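Local coordinates for activator of Hsp90 ATPase homologue 1/2-like C-terminal domain-containing protein (Mycobacterium smegmatis, PDB 3UID), which probably acts as a type II toxin, as its structural homologue Rv2035 of Mycobacterium tuberculosis does in the hypoxic response, at residues Y64-W78 / F91-N103. Residues are numbered along the deposited sequence; the frame is centred on the assembly and turned at random. Where two conformers were deposited one is given.
Sequences YFMTGPDGEKYAGYW and FLDGFADEDFNPN
Trp78 and Phe91 lie face to face, the five-membered indole ring 3.9 Å from the Phe91 ring between centroids and the planes 20° apart. Beside this stack, Asp93 turns its carboxylate to the indole edge, the two planes nearly perpendicular, while OD1 takes a hydrogen bond from Tyr64 OH at 2.7 Å through its syn lone pair. The carboxylate is nearly coplanar with the phenol ring; CG of Asp93 stands anti to the backbone N (chi1 171°), which carries OD1 across strand 73-84 to Tyr64 on the strand beyond. Gly76, between them in the sheet, has no side chain to obstruct that reach.

The other face of the sheet exemplifies glycine paired with an aromatic: Tyr77 lays its ring over Gly94, whose CA sits 4.0 Å from the ring centroid in a CH-pi contact, and Ala96 CB meets the ring edge. Backbone hydrogen bonds run from Tyr77 N to Gly94 O and from Gly94 N to Tyr77 O, both 3.0 Å. Past the strand end, a type I turn with an Asx turn at Asp97 brings Phe100 back against Ala75 CB, nearly parallel to Phe65 but slid aside. The Glu98 carboxylate stacks on Phe65, OE2 over the ring near CZ and salt-bridged to Lys73 NZ at 2.9 Å. Strands 73-84 and 88-96 thus form an antiparallel beta hairpin within the curved sheet of the SRPBCC (Bet v 1-like) fold.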
loop_
_atom_site.group_PDB
_atom_site.type_symbol
_atom_site.label_atom_id
_atom_site.label_comp_id
_atom_site.label_asym_id
_atom_site.label_seq_id
_atom_site.Cartn_x
_atom_site.Cartn_y
_atom_site.Cartn_z
ATOM N N TYR A 64 4.857 -4.726 9.085
ATOM C CA TYR A 64 5.774 -4.957 7.967
ATOM C C TYR A 64 7.090 -4.196 8.076
ATOM O O TYR A 64 7.179 -3.145 8.735
ATOM C CB TYR A 64 5.097 -4.558 6.649
ATOM C CG TYR A 64 4.619 -3.126 6.632
ATOM C CD1 TYR A 64 3.287 -2.820 6.895
ATOM C CD2 TYR A 64 5.503 -2.076 6.398
ATOM C CE1 TYR A 64 2.841 -1.506 6.895
ATOM C CE2 TYR A 64 5.063 -0.758 6.405
ATOM C CZ TYR A 64 3.728 -0.488 6.647
ATOM O OH TYR A 64 3.284 0.817 6.661
ATOM N N PHE A 65 8.109 -4.738 7.425
ATOM C CA PHE A 65 9.349 -4.014 7.181
ATOM C C PHE A 65 9.454 -3.744 5.695
ATOM O O PHE A 65 9.102 -4.596 4.878
ATOM C CB PHE A 65 10.572 -4.834 7.604
ATOM C CG PHE A 65 10.602 -5.190 9.060
ATOM C CD1 PHE A 65 10.371 -4.230 10.022
ATOM C CD2 PHE A 65 10.870 -6.492 9.460
ATOM C CE1 PHE A 65 10.412 -4.554 11.368
ATOM C CE2 PHE A 65 10.916 -6.825 10.806
ATOM C CZ PHE A 65 10.682 -5.851 11.761
ATOM N N MET A 66 9.961 -2.564 5.355
ATOM C CA MET A 66 10.213 -2.229 3.968
ATOM C C MET A 66 11.588 -1.606 3.852
ATOM O O MET A 66 12.182 -1.191 4.851
ATOM C CB MET A 66 9.166 -1.250 3.435
ATOM C CG MET A 66 7.750 -1.790 3.403
ATOM S SD MET A 66 6.606 -0.518 2.854
ATOM C CE MET A 66 7.274 -0.143 1.244
ATOM N N THR A 67 12.103 -1.574 2.629
ATOM C CA THR A 67 13.357 -0.891 2.345
ATOM C C THR A 67 13.042 0.384 1.572
ATOM O O THR A 67 12.503 0.323 0.471
ATOM C CB THR A 67 14.282 -1.751 1.481
ATOM O OG1 THR A 67 14.537 -2.981 2.154
ATOM C CG2 THR A 67 15.602 -1.036 1.243
ATOM N N GLY A 68 13.347 1.537 2.162
ATOM C CA GLY A 68 13.171 2.818 1.493
ATOM C C GLY A 68 14.048 3.051 0.274
ATOM O O GLY A 68 14.956 2.284 -0.013
ATOM N N PRO A 69 13.772 4.132 -0.468
ATOM C CA PRO A 69 14.479 4.426 -1.720
ATOM C C PRO A 69 15.997 4.373 -1.564
ATOM O O PRO A 69 16.684 3.835 -2.431
ATOM C CB PRO A 69 14.037 5.858 -2.031
ATOM C CG PRO A 69 12.664 5.943 -1.445
ATOM C CD PRO A 69 12.729 5.130 -0.174
ATOM N N ASP A 70 16.505 4.922 -0.467
ATOM C CA ASP A 70 17.940 4.985 -0.226
ATOM C C ASP A 70 18.501 3.761 0.495
ATOM O O ASP A 70 19.679 3.729 0.819
ATOM C CB ASP A 70 18.288 6.251 0.564
ATOM C CG ASP A 70 17.591 6.302 1.914
ATOM O OD1 ASP A 70 16.766 5.404 2.204
ATOM O OD2 ASP A 70 17.865 7.246 2.688
ATOM N N GLY A 71 17.664 2.752 0.744
ATOM C CA GLY A 71 18.129 1.555 1.425
ATOM C C GLY A 71 17.786 1.480 2.903
ATOM O O GLY A 71 18.048 0.459 3.549
ATOM N N GLU A 72 17.223 2.553 3.456
ATOM C CA GLU A 72 16.885 2.558 4.883
ATOM C C GLU A 72 15.728 1.614 5.186
ATOM O O GLU A 72 14.653 1.727 4.600
ATOM C CB GLU A 72 16.516 3.961 5.369
ATOM C CG GLU A 72 17.635 4.963 5.310
ATOM C CD GLU A 72 17.235 6.327 5.862
ATOM O OE1 GLU A 72 16.813 6.404 7.037
ATOM O OE2 GLU A 72 17.335 7.320 5.115
ATOM N N LYS A 73 15.941 0.699 6.125
ATOM C CA LYS A 73 14.843 -0.130 6.596
ATOM C C LYS A 73 13.901 0.738 7.397
ATOM O O LYS A 73 14.326 1.547 8.222
ATOM C CB LYS A 73 15.360 -1.260 7.475
ATOM C CG LYS A 73 14.288 -2.302 7.823
ATOM C CD LYS A 73 14.875 -3.412 8.691
ATOM C CE LYS A 73 13.950 -4.614 8.762
ATOM N NZ LYS A 73 14.647 -5.769 9.414
ATOM N N TYR A 74 12.614 0.605 7.134
ATOM C CA TYR A 74 11.649 1.175 8.055
ATOM C C TYR A 74 10.541 0.187 8.353
ATOM O O TYR A 74 10.434 -0.853 7.717
ATOM C CB TYR A 74 11.114 2.529 7.579
ATOM C CG TYR A 74 10.263 2.466 6.349
ATOM C CD1 TYR A 74 8.878 2.483 6.440
ATOM C CD2 TYR A 74 10.841 2.390 5.096
ATOM C CE1 TYR A 74 8.088 2.429 5.291
ATOM C CE2 TYR A 74 10.084 2.340 3.963
ATOM C CZ TYR A 74 8.710 2.361 4.058
ATOM O OH TYR A 74 7.968 2.306 2.902
ATOM N N ALA A 75 9.760 0.486 9.374
ATOM C CA ALA A 75 8.712 -0.410 9.792
ATOM C C ALA A 75 7.399 0.341 9.826
ATOM O O ALA A 75 7.355 1.563 9.955
ATOM C CB ALA A 75 9.039 -0.993 11.160
ATOM N N GLY A 76 6.315 -0.398 9.704
ATOM C CA GLY A 76 5.013 0.227 9.698
ATOM C C GLY A 76 3.973 -0.782 10.110
ATOM O O GLY A 76 4.256 -1.982 10.228
ATOM N N TYR A 77 2.766 -0.296 10.360
ATOM C CA TYR A 77 1.680 -1.186 10.720
ATOM C C TYR A 77 0.367 -0.642 10.200
ATOM O O TYR A 77 0.187 0.565 10.064
ATOM C CB TYR A 77 1.609 -1.377 12.245
ATOM C CG TYR A 77 1.414 -0.073 12.988
ATOM C CD1 TYR A 77 0.145 0.375 13.318
ATOM C CD2 TYR A 77 2.497 0.726 13.320
ATOM C CE1 TYR A 77 -0.040 1.582 13.978
ATOM C CE2 TYR A 77 2.321 1.931 13.973
ATOM C CZ TYR A 77 1.053 2.348 14.309
ATOM O OH TYR A 77 0.883 3.549 14.967
ATOM N N TRP A 78 -0.543 -1.559 9.903
ATOM C CA TRP A 78 -1.901 -1.204 9.525
ATOM C C TRP A 78 -2.844 -1.685 10.625
ATOM O O TRP A 78 -2.752 -2.837 11.062
ATOM C CB TRP A 78 -2.284 -1.899 8.228
ATOM C CG TRP A 78 -1.556 -1.481 6.986
ATOM C CD1 TRP A 78 -0.623 -0.490 6.846
ATOM C CD2 TRP A 78 -1.715 -2.062 5.696
ATOM N NE1 TRP A 78 -0.208 -0.410 5.540
ATOM C CE2 TRP A 78 -0.861 -1.369 4.813
ATOM C CE3 TRP A 78 -2.516 -3.095 5.194
ATOM C CZ2 TRP A 78 -0.761 -1.699 3.459
ATOM C CZ3 TRP A 78 -2.424 -3.411 3.846
ATOM C CH2 TRP A 78 -1.564 -2.705 2.994
ATOM N N PHE A 91 -8.007 1.074 6.459
ATOM C CA PHE A 91 -7.070 0.901 7.564
ATOM C C PHE A 91 -6.398 2.197 7.962
ATOM O O PHE A 91 -6.320 3.151 7.170
ATOM C CB PHE A 91 -5.988 -0.146 7.223
ATOM C CG PHE A 91 -5.133 0.216 6.030
ATOM C CD1 PHE A 91 -3.935 0.907 6.194
ATOM C CD2 PHE A 91 -5.533 -0.151 4.744
ATOM C CE1 PHE A 91 -3.144 1.236 5.082
ATOM C CE2 PHE A 91 -4.753 0.168 3.621
ATOM C CZ PHE A 91 -3.555 0.847 3.794
ATOM N N LEU A 92 -5.920 2.222 9.198
ATOM C CA LEU A 92 -5.060 3.304 9.661
ATOM C C LEU A 92 -3.611 2.833 9.538
ATOM O O LEU A 92 -3.293 1.692 9.847
ATOM C CB LEU A 92 -5.386 3.642 11.119
ATOM C CG LEU A 92 -6.872 3.878 11.375
ATOM C CD1 LEU A 92 -7.207 3.793 12.853
ATOM C CD2 LEU A 92 -7.298 5.211 10.784
ATOM N N ASP A 93 -2.732 3.702 9.061
ATOM C CA ASP A 93 -1.332 3.313 8.878
ATOM C C ASP A 93 -0.385 4.194 9.683
ATOM O O ASP A 93 -0.520 5.419 9.684
ATOM C CB ASP A 93 -0.988 3.369 7.388
ATOM C CG ASP A 93 0.490 3.185 7.121
ATOM O OD1 ASP A 93 0.991 2.057 7.306
ATOM O OD2 ASP A 93 1.155 4.175 6.740
ATOM N N GLY A 94 0.575 3.561 10.360
ATOM C CA GLY A 94 1.558 4.285 11.145
ATOM C C GLY A 94 2.982 3.811 10.912
ATOM O O GLY A 94 3.199 2.662 10.536
ATOM N N PHE A 95 3.944 4.699 11.134
ATOM C CA PHE A 95 5.365 4.361 11.043
ATOM C C PHE A 95 5.867 3.886 12.392
ATOM O O PHE A 95 5.400 4.358 13.432
ATOM C CB PHE A 95 6.181 5.578 10.607
ATOM C CG PHE A 95 5.876 6.034 9.212
ATOM C CD1 PHE A 95 6.222 5.247 8.123
ATOM C CD2 PHE A 95 5.230 7.238 8.987
ATOM C CE1 PHE A 95 5.938 5.662 6.836
ATOM C CE2 PHE A 95 4.944 7.657 7.702
ATOM C CZ PHE A 95 5.294 6.869 6.628
ATOM N N ALA A 96 6.837 2.971 12.378
ATOM C CA ALA A 96 7.314 2.364 13.620
ATOM C C ALA A 96 8.784 1.947 13.587
ATOM O O ALA A 96 9.421 1.940 12.530
ATOM C CB ALA A 96 6.443 1.153 13.982
ATOM N N ASP A 97 9.308 1.595 14.761
ATOM C CA ASP A 97 10.652 1.070 14.877
ATOM C C ASP A 97 10.640 -0.442 14.651
ATOM O O ASP A 97 9.622 -0.998 14.255
ATOM C CB ASP A 97 11.301 1.481 16.215
ATOM C CG ASP A 97 10.600 0.887 17.436
ATOM O OD1 ASP A 97 9.868 -0.112 17.291
ATOM O OD2 ASP A 97 10.826 1.411 18.553
ATOM N N GLU A 98 11.770 -1.094 14.879
ATOM C CA GLU A 98 11.882 -2.520 14.579
ATOM C C GLU A 98 10.904 -3.354 15.413
ATOM O O GLU A 98 10.524 -4.459 15.020
ATOM C CB GLU A 98 13.319 -2.988 14.820
ATOM C CG GLU A 98 13.608 -4.393 14.304
ATOM C CD GLU A 98 14.014 -4.426 12.844
ATOM O OE1 GLU A 98 14.201 -3.345 12.251
ATOM O OE2 GLU A 98 14.160 -5.538 12.288
ATOM N N ASP A 99 10.510 -2.826 16.570
ATOM C CA ASP A 99 9.610 -3.537 17.481
ATOM C C ASP A 99 8.143 -3.225 17.231
ATOM O O ASP A 99 7.267 -3.651 17.993
ATOM C CB ASP A 99 9.950 -3.177 18.928
ATOM C CG ASP A 99 11.345 -3.610 19.321
ATOM O OD1 ASP A 99 11.833 -4.632 18.785
ATOM O OD2 ASP A 99 11.966 -2.920 20.158
ATOM N N PHE A 100 7.901 -2.462 16.174
ATOM C CA PHE A 100 6.574 -1.941 15.807
ATOM C C PHE A 100 5.983 -0.947 16.796
ATOM O O PHE A 100 4.767 -0.768 16.853
ATOM C CB PHE A 100 5.596 -3.068 15.444
ATOM C CG PHE A 100 6.084 -3.906 14.307
ATOM C CD1 PHE A 100 6.237 -3.346 13.056
ATOM C CD2 PHE A 100 6.465 -5.221 14.505
ATOM C CE1 PHE A 100 6.726 -4.101 11.993
ATOM C CE2 PHE A 100 6.943 -5.982 13.447
ATOM C CZ PHE A 100 7.086 -5.414 12.202
ATOM N N ASN A 101 6.853 -0.274 17.541
ATOM C CA ASN A 101 6.423 0.854 18.350
ATOM C C ASN A 101 6.552 2.150 17.557
ATOM O O ASN A 101 7.585 2.402 16.945
ATOM C CB ASN A 101 7.238 0.943 19.644
ATOM C CG ASN A 101 7.133 -0.316 20.479
ATOM O OD1 ASN A 101 8.140 -0.889 20.901
ATOM N ND2 ASN A 101 5.910 -0.780 20.680
ATOM N N PRO A 102 5.505 2.984 17.565
ATOM C CA PRO A 102 5.604 4.294 16.913
ATOM C C PRO A 102 6.917 4.995 17.255
ATOM O O PRO A 102 7.286 5.103 18.426
ATOM C CB PRO A 102 4.413 5.050 17.499
ATOM C CG PRO A 102 3.370 3.968 17.665
ATOM C CD PRO A 102 4.166 2.750 18.133
ATOM N N ASN A 103 7.626 5.461 16.231
ATOM C CA ASN A 103 8.928 6.075 16.438
ATOM C C ASN A 103 9.106 7.418 15.720
ATOM O O ASN A 103 10.238 7.885 15.535
ATOM C CB ASN A 103 10.051 5.110 16.047
ATOM C CG ASN A 103 10.096 4.849 14.564
ATOM O OD1 ASN A 103 9.100 5.028 13.860
ATOM N ND2 ASN A 103 11.256 4.414 14.070
#